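Local coordinates for protein acyl-coenzyme A oxidase acox-1.1 (Caenorhabditis elegans, PDB 5K3H) that catalyses the first step of peroxisomal beta-oxidation, the FAD-dependent desaturation of acyl-CoAs to (2E)-enoyl-CoAs, with oxygen reduced to hydrogen peroxide, at residues B[174-179]-B[216-221]; B[415-420]-B[641-646]; B[620-625]-B[629-634]. All blocks are in the same frame, centred on the assembly; numbering follows the deposited sequence.

Contact 1 of 3, residues B[174-179]-B[216-221]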
# COMPACT_ATOMS: atom_id res chain seq x y z
N GLN B 174 8.93 -33.81 37.87
CA GLN B 174 9.39 -34.06 36.51
C GLN B 174 8.44 -33.47 35.47
O GLN B 174 7.95 -34.16 34.57
CB GLN B 174 9.58 -35.56 36.27
CG GLN B 174 10.74 -36.17 37.03
CD GLN B 174 10.68 -37.67 36.96
OE1 GLN B 174 10.30 -38.33 37.92
NE2 GLN B 174 11.02 -38.23 35.79
N GLU B 175 8.19 -32.17 35.62
CA GLU B 175 7.28 -31.42 34.77
C GLU B 175 7.88 -30.06 34.47
O GLU B 175 8.68 -29.54 35.25
CB GLU B 175 5.93 -31.23 35.43
CG GLU B 175 5.02 -32.43 35.43
CD GLU B 175 3.82 -32.18 36.29
OE1 GLU B 175 4.00 -31.74 37.45
OE2 GLU B 175 2.69 -32.33 35.79
N PHE B 176 7.49 -29.48 33.32
CA PHE B 176 7.72 -28.07 33.05
C PHE B 176 6.47 -27.26 33.41
O PHE B 176 5.35 -27.69 33.10
CB PHE B 176 8.12 -27.84 31.59
CG PHE B 176 9.52 -28.29 31.30
CD1 PHE B 176 10.59 -27.47 31.60
CD2 PHE B 176 9.76 -29.56 30.82
CE1 PHE B 176 11.89 -27.87 31.37
CE2 PHE B 176 11.04 -29.98 30.60
CZ PHE B 176 12.12 -29.13 30.87
N VAL B 177 6.67 -26.14 34.10
CA VAL B 177 5.59 -25.24 34.48
C VAL B 177 5.70 -24.04 33.54
O VAL B 177 6.66 -23.27 33.62
CB VAL B 177 5.70 -24.79 35.95
CG1 VAL B 177 4.79 -23.62 36.22
CG2 VAL B 177 5.43 -25.93 36.93
N LEU B 178 4.74 -23.88 32.63
CA LEU B 178 4.75 -22.76 31.68
C LEU B 178 4.04 -21.58 32.33
O LEU B 178 3.02 -21.76 33.01
CB LEU B 178 4.05 -23.15 30.38
CG LEU B 178 4.84 -23.82 29.23
CD1 LEU B 178 5.86 -24.81 29.72
CD2 LEU B 178 3.85 -24.55 28.33
N HIS B 179 4.59 -20.38 32.15
CA HIS B 179 3.95 -19.24 32.80
C HIS B 179 4.07 -17.97 31.98
O HIS B 179 5.12 -17.68 31.40
CB HIS B 179 4.53 -19.00 34.19
CG HIS B 179 3.70 -18.08 35.02
ND1 HIS B 179 2.39 -18.34 35.34
CD2 HIS B 179 4.00 -16.88 35.57
CE1 HIS B 179 1.91 -17.34 36.05
NE2 HIS B 179 2.86 -16.44 36.21
N HIS B 216 13.79 -22.53 24.37
CA HIS B 216 13.61 -23.91 23.96
C HIS B 216 12.16 -24.11 23.54
O HIS B 216 11.29 -23.27 23.83
CB HIS B 216 13.98 -24.87 25.08
CG HIS B 216 15.44 -24.94 25.37
ND1 HIS B 216 16.13 -23.90 25.97
CD2 HIS B 216 16.35 -25.91 25.15
CE1 HIS B 216 17.40 -24.24 26.12
NE2 HIS B 216 17.56 -25.46 25.63
N THR B 217 11.87 -25.21 22.85
CA THR B 217 10.53 -25.44 22.34
C THR B 217 9.87 -26.67 22.98
O THR B 217 10.52 -27.69 23.25
CB THR B 217 10.54 -25.55 20.79
OG1 THR B 217 11.35 -26.65 20.37
CG2 THR B 217 11.07 -24.27 20.16
N PHE B 218 8.56 -26.55 23.18
CA PHE B 218 7.80 -27.53 23.95
C PHE B 218 6.51 -27.85 23.20
O PHE B 218 5.84 -26.95 22.68
CB PHE B 218 7.44 -27.03 25.37
CG PHE B 218 8.64 -26.60 26.19
CD1 PHE B 218 9.25 -27.49 27.06
CD2 PHE B 218 9.21 -25.35 26.01
CE1 PHE B 218 10.35 -27.12 27.79
CE2 PHE B 218 10.31 -24.97 26.76
CZ PHE B 218 10.88 -25.86 27.64
N MET B 219 6.15 -29.13 23.19
CA MET B 219 4.83 -29.51 22.72
C MET B 219 3.84 -29.19 23.82
O MET B 219 4.05 -29.57 24.97
CB MET B 219 4.80 -30.99 22.35
CG MET B 219 3.43 -31.48 21.88
SD MET B 219 2.84 -30.60 20.41
CE MET B 219 3.86 -31.38 19.18
N VAL B 220 2.79 -28.43 23.49
CA VAL B 220 1.84 -27.93 24.48
C VAL B 220 0.41 -28.21 24.04
O VAL B 220 -0.02 -27.73 22.99
CB VAL B 220 2.02 -26.43 24.75
CG1 VAL B 220 1.06 -25.97 25.85
CG2 VAL B 220 3.45 -26.12 25.14
N PRO B 221 -0.36 -29.03 24.77
CA PRO B 221 -1.80 -29.11 24.51
C PRO B 221 -2.50 -27.86 24.98
O PRO B 221 -2.25 -27.36 26.08
CB PRO B 221 -2.26 -30.33 25.31
CG PRO B 221 -1.22 -30.56 26.32
CD PRO B 221 0.08 -29.98 25.81
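Phe218 turns the edge of its ring toward one face of Phe176, and its CE1 stands 3.7 Å above the Phe176 plane, over the ring centre. The six Phe176 carbons are therefore at similar distances from that atom, CG among the nearest at 3.8 Å. The planes meet at 58° with centroids 5.0 Å apart, an edge-to-face pair. With its CG anti to the carbonyl carbon (chi1 -56°), Phe218 carries its ring across the gap between two strands that share no backbone bonds. The CA atoms of Phe176 and Phe218 are 9.1 Å apart, a distance the two long aromatic side chains fill between them. Two residues on, branched aliphatic chains meet tip to tip, Leu178 CD2 lying 3.6 Å from Val220 CG2. Cutting Phe176 back to an alanine would probably leave the CE1 edge of Phe218 without the face it meets and open a gap between the strands. Tyr169 also meets the Phe176 ring, while Ala167 and Ile260 from other strands touch both Leu178 and Phe218. Alternate residues of strands 175-179 and 211-221 thus point inward to build the hydrophobic interior of a mixed sheet, the middle beta domain of the acyl-CoA oxidase and dehydrogenase fold.

Contact 2 of 3, residues B[415-420]-B[641-646]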
# COMPACT_ATOMS: atom_id res chain seq x y z
N SER B 415 -11.90 -1.42 -6.66
CA SER B 415 -12.93 -2.40 -6.37
C SER B 415 -12.31 -3.71 -5.88
O SER B 415 -11.17 -4.04 -6.22
CB SER B 415 -13.75 -2.66 -7.64
OG SER B 415 -14.73 -3.66 -7.43
N MET B 416 -13.07 -4.44 -5.06
CA MET B 416 -12.61 -5.80 -4.80
C MET B 416 -12.77 -6.70 -6.01
O MET B 416 -12.35 -7.86 -5.97
CB MET B 416 -13.32 -6.43 -3.61
CG MET B 416 -13.03 -5.77 -2.28
SD MET B 416 -11.28 -5.50 -1.87
CE MET B 416 -10.61 -7.15 -2.14
N ALA B 417 -13.38 -6.20 -7.09
CA ALA B 417 -13.44 -6.94 -8.34
C ALA B 417 -12.07 -7.05 -9.03
O ALA B 417 -11.90 -7.90 -9.91
CB ALA B 417 -14.46 -6.30 -9.29
N SER B 418 -11.11 -6.17 -8.68
CA SER B 418 -9.75 -6.33 -9.19
C SER B 418 -8.96 -7.34 -8.36
O SER B 418 -8.07 -8.01 -8.90
CB SER B 418 -9.02 -5.00 -9.16
OG SER B 418 -8.52 -4.80 -7.86
N TYR B 419 -9.24 -7.40 -7.06
CA TYR B 419 -8.68 -8.30 -6.05
C TYR B 419 -7.27 -7.92 -5.64
O TYR B 419 -6.73 -8.56 -4.73
CB TYR B 419 -8.69 -9.77 -6.48
CG TYR B 419 -8.73 -10.73 -5.30
CD1 TYR B 419 -9.76 -10.65 -4.34
CD2 TYR B 419 -7.76 -11.70 -5.13
CE1 TYR B 419 -9.81 -11.50 -3.26
CE2 TYR B 419 -7.81 -12.57 -4.05
CZ TYR B 419 -8.84 -12.45 -3.12
OH TYR B 419 -8.90 -13.29 -2.04
N ILE B 420 -6.67 -6.87 -6.22
CA ILE B 420 -5.26 -6.57 -5.99
C ILE B 420 -5.01 -6.04 -4.58
O ILE B 420 -3.95 -6.30 -3.99
CB ILE B 420 -4.77 -5.57 -7.05
CG1 ILE B 420 -4.86 -6.20 -8.45
CG2 ILE B 420 -3.34 -5.19 -6.77
CD1 ILE B 420 -4.55 -5.24 -9.57
N PHE B 641 -20.33 -6.04 -14.42
CA PHE B 641 -21.73 -5.71 -14.18
C PHE B 641 -22.44 -6.83 -13.41
O PHE B 641 -23.11 -6.56 -12.40
CB PHE B 641 -22.40 -5.46 -15.53
CG PHE B 641 -23.77 -4.87 -15.43
CD1 PHE B 641 -24.13 -4.08 -14.35
CD2 PHE B 641 -24.70 -5.09 -16.45
CE1 PHE B 641 -25.40 -3.54 -14.26
CE2 PHE B 641 -25.98 -4.54 -16.37
CZ PHE B 641 -26.33 -3.77 -15.27
N LYS B 642 -22.25 -8.09 -13.81
CA LYS B 642 -22.81 -9.20 -13.05
C LYS B 642 -22.29 -9.21 -11.62
O LYS B 642 -23.06 -9.41 -10.67
CB LYS B 642 -22.50 -10.55 -13.71
CG LYS B 642 -23.31 -10.87 -14.94
CD LYS B 642 -23.07 -12.31 -15.43
CE LYS B 642 -23.90 -12.62 -16.71
NZ LYS B 642 -23.09 -12.84 -17.94
N TRP B 643 -20.96 -9.06 -11.46
CA TRP B 643 -20.35 -9.07 -10.13
C TRP B 643 -20.97 -8.01 -9.22
O TRP B 643 -21.17 -8.25 -8.02
CB TRP B 643 -18.84 -8.88 -10.28
CG TRP B 643 -18.05 -9.12 -9.03
CD1 TRP B 643 -17.52 -10.31 -8.60
CD2 TRP B 643 -17.71 -8.16 -8.04
NE1 TRP B 643 -16.88 -10.15 -7.41
CE2 TRP B 643 -16.97 -8.83 -7.04
CE3 TRP B 643 -17.94 -6.78 -7.90
CZ2 TRP B 643 -16.46 -8.17 -5.92
CZ3 TRP B 643 -17.43 -6.13 -6.80
CH2 TRP B 643 -16.71 -6.83 -5.82
N ALA B 644 -21.21 -6.81 -9.75
CA ALA B 644 -21.89 -5.76 -9.00
C ALA B 644 -23.34 -6.12 -8.70
O ALA B 644 -23.79 -6.04 -7.55
CB ALA B 644 -21.82 -4.44 -9.77
N LYS B 645 -24.09 -6.52 -9.74
CA LYS B 645 -25.52 -6.78 -9.56
C LYS B 645 -25.78 -7.86 -8.53
O LYS B 645 -26.80 -7.82 -7.83
CB LYS B 645 -26.15 -7.14 -10.90
CG LYS B 645 -26.49 -5.92 -11.74
CD LYS B 645 -27.29 -6.29 -12.98
CE LYS B 645 -26.47 -7.21 -13.86
NZ LYS B 645 -27.10 -7.49 -15.17
N GLU B 646 -24.88 -8.84 -8.40
CA GLU B 646 -25.04 -9.97 -7.50
C GLU B 646 -24.38 -9.76 -6.13
O GLU B 646 -24.37 -10.69 -5.31
CB GLU B 646 -24.49 -11.24 -8.18
CG GLU B 646 -25.31 -11.65 -9.42
CD GLU B 646 -24.63 -12.74 -10.25
OE1 GLU B 646 -23.62 -13.29 -9.78
OE2 GLU B 646 -25.12 -13.06 -11.38
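Trp643 receives Ala417 on one face of its indole. The methyl CB of Ala417 sits 3.8 Å from the centroid of the six-membered ring of Trp643 and only 12° off the normal, a CH-pi contact in which a small side chain lets the loop backbone come close to the ring. That backbone follows over the same ring: Ala417 N is 3.6 Å from Trp643 CH2. Its N-H is already spent, since Ala417 N donates to Ser415 OG at 2.9 Å along a nearly straight path (164°). This is an ST turn, and serine suits the place because its hydroxyl accepts that N-H while Ser415 OG lies 3.7 Å from Trp643 CZ3. The arrangement joins the loop between helices 382-408 and 420-428, in the C-alpha1 domain, to helix 636-645 near the C-terminal end of the chain. With CG anti to the backbone N (chi1 -169°), Trp643 projects the long indole from its helix onto the loop. Met416 adds its CB, 4.1 Å from Trp643 CH2, before its bent chain leads off toward Pro64 and helix 420-428. The Trp643 ring also meets that of Tyr65, and Ile239 of the second subunit packs on it, so the indole lies close to the dimer interface.

Contact 3 of 3, residues B[620-625]-B[629-634]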
# COMPACT_ATOMS: atom_id res chain seq x y z
N PHE B 620 -2.29 -19.22 -14.39
CA PHE B 620 -3.26 -19.11 -13.31
C PHE B 620 -4.67 -19.16 -13.89
O PHE B 620 -5.05 -18.31 -14.70
CB PHE B 620 -3.09 -17.81 -12.54
CG PHE B 620 -1.73 -17.62 -11.98
CD1 PHE B 620 -1.12 -18.62 -11.22
CD2 PHE B 620 -1.05 -16.43 -12.18
CE1 PHE B 620 0.14 -18.44 -10.69
CE2 PHE B 620 0.22 -16.26 -11.65
CZ PHE B 620 0.80 -17.27 -10.91
N SER B 621 -5.46 -20.15 -13.45
CA SER B 621 -6.86 -20.19 -13.82
C SER B 621 -7.63 -19.07 -13.11
O SER B 621 -7.16 -18.49 -12.13
CB SER B 621 -7.45 -21.55 -13.46
OG SER B 621 -7.55 -21.69 -12.05
N ASP B 622 -8.82 -18.76 -13.64
CA ASP B 622 -9.70 -17.80 -12.98
C ASP B 622 -10.06 -18.25 -11.58
O ASP B 622 -10.15 -17.43 -10.66
CB ASP B 622 -10.97 -17.58 -13.81
CG ASP B 622 -10.76 -16.64 -14.94
OD1 ASP B 622 -9.71 -15.96 -14.90
OD2 ASP B 622 -11.61 -16.58 -15.88
N ARG B 623 -10.28 -19.56 -11.40
CA ARG B 623 -10.60 -20.04 -10.06
C ARG B 623 -9.47 -19.73 -9.09
O ARG B 623 -9.72 -19.50 -7.90
CB ARG B 623 -10.91 -21.54 -10.10
CG ARG B 623 -12.32 -21.91 -10.69
CD ARG B 623 -12.73 -23.36 -10.40
NE ARG B 623 -11.52 -24.19 -10.38
CZ ARG B 623 -10.95 -24.72 -11.47
NH1 ARG B 623 -11.48 -24.52 -12.67
NH2 ARG B 623 -9.85 -25.45 -11.35
N GLU B 624 -8.22 -19.71 -9.56
CA GLU B 624 -7.12 -19.34 -8.67
C GLU B 624 -6.98 -17.83 -8.53
O GLU B 624 -6.79 -17.32 -7.42
CB GLU B 624 -5.80 -19.95 -9.16
CG GLU B 624 -4.61 -19.59 -8.31
CD GLU B 624 -3.30 -20.20 -8.82
OE1 GLU B 624 -3.32 -20.97 -9.79
OE2 GLU B 624 -2.25 -19.89 -8.24
N LEU B 625 -7.02 -17.12 -9.66
CA LEU B 625 -6.68 -15.70 -9.69
C LEU B 625 -7.70 -14.85 -8.94
O LEU B 625 -7.34 -13.86 -8.30
CB LEU B 625 -6.54 -15.22 -11.14
CG LEU B 625 -5.89 -13.86 -11.33
CD1 LEU B 625 -4.51 -13.95 -10.74
CD2 LEU B 625 -5.79 -13.48 -12.80
N LEU B 629 -11.33 -8.16 -13.14
CA LEU B 629 -10.59 -7.41 -14.15
C LEU B 629 -9.55 -8.28 -14.83
O LEU B 629 -9.25 -8.08 -16.01
CB LEU B 629 -9.92 -6.18 -13.53
CG LEU B 629 -10.71 -5.07 -12.82
CD1 LEU B 629 -9.77 -3.89 -12.62
CD2 LEU B 629 -11.94 -4.64 -13.60
N GLY B 630 -9.03 -9.29 -14.13
CA GLY B 630 -8.01 -10.11 -14.75
C GLY B 630 -8.52 -11.42 -15.32
O GLY B 630 -7.73 -12.36 -15.48
N ARG B 631 -9.81 -11.49 -15.64
CA ARG B 631 -10.39 -12.67 -16.28
C ARG B 631 -9.55 -13.14 -17.46
O ARG B 631 -9.12 -12.34 -18.29
CB ARG B 631 -11.79 -12.36 -16.79
CG ARG B 631 -12.85 -12.43 -15.74
CD ARG B 631 -14.19 -12.06 -16.34
NE ARG B 631 -14.61 -13.04 -17.33
CZ ARG B 631 -15.26 -14.16 -17.02
NH1 ARG B 631 -15.54 -14.42 -15.75
NH2 ARG B 631 -15.61 -15.03 -17.98
N ARG B 632 -9.39 -14.47 -17.55
CA ARG B 632 -8.64 -15.08 -18.65
C ARG B 632 -9.14 -14.62 -20.02
O ARG B 632 -8.33 -14.33 -20.92
CB ARG B 632 -8.71 -16.60 -18.56
CG ARG B 632 -7.73 -17.32 -19.48
CD ARG B 632 -8.28 -18.65 -19.98
NE ARG B 632 -9.59 -18.44 -20.58
CZ ARG B 632 -9.77 -17.95 -21.80
NH1 ARG B 632 -8.71 -17.64 -22.55
NH2 ARG B 632 -11.00 -17.76 -22.29
N ASP B 633 -10.47 -14.53 -20.20
CA ASP B 633 -11.02 -14.24 -21.52
C ASP B 633 -11.10 -12.75 -21.88
O ASP B 633 -11.38 -12.43 -23.04
CB ASP B 633 -12.40 -14.87 -21.70
CG ASP B 633 -13.42 -14.36 -20.70
OD1 ASP B 633 -13.18 -13.34 -20.00
OD2 ASP B 633 -14.51 -14.98 -20.64
N GLY B 634 -10.88 -11.84 -20.93
CA GLY B 634 -10.90 -10.42 -21.23
C GLY B 634 -12.27 -9.79 -21.32
O GLY B 634 -12.38 -8.63 -21.74
O HOH W 1 -12.29 -16.09 -18.29
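A type I beta turn from Arg631 to Gly634, in the loop between helices 622-625 and 636-645, folds back on the first turn of the short helix, where Asp622 takes the backbone N-H of Arg632. Arg632 N is 3.1 Å from Asp622 OD1, which it meets on the syn lone pair at an N-H...O angle of 150°; a weak second bond goes to OD2. Aspartate suits the position because its short side chain, CG anti to the carbonyl carbon (chi1 -81°), holds two acceptors close to the turn. OD2 serves a further N-H indirectly: a water donates to Asp622 OD2 at 2.6 Å and accepts from Asp633 N at 3.1 Å. One carboxylate thus ties down, directly or through water, the N-H groups of both central residues of the turn. The turn is closed by Gly634, whose positive phi favours glycine. The helix that carries Asp622 is itself capped by Ser621, with Glu624 N 3.3 Å from Ser621 OG. Arg631 grips Asp633 side-on, NE to OD1 at 3.0 Å and NH2 to OD2 at 2.9 Å, in a salt bridge that fixes the rotation of its guanidinium. Asp622 OD2 lies over a face of that group, where charge alone would favour it, as none of its N-H groups points there. The Arg632 guanidinium leads away to a salt bridge with Asp12. Next to these polar groups, Leu625 CD2 rests 3.5 Å from Gly630 O, which also accepts from Arg315. Glycine suits this spot, because a beta carbon there would probably come tight against Leu625 CD2. Leu625 also packs on Tyr308 and Ile312 of helix 300-319.

Contact 1 stands apart in the beta domain: its centre is 48 Å from that of contact 2 and 47 Å from that of contact 3, and both of its segments precede those of contacts 2 and 3 in the sequence. Contacts 2 and 3 belong to the helical part, their centres 13 Å apart. Both segments of contact 3 fall between the two segments of contact 2, and helix 636-645 is the next helix after helix 622-625. They touch: Ala417 O and Leu629 N are 3.3 Å apart, a probable hydrogen bond, and Ser418 packs on Leu629. The loop at 415-420 is therefore held by successive parts of the C-terminal region, joining C-alpha1 to it near the second subunit.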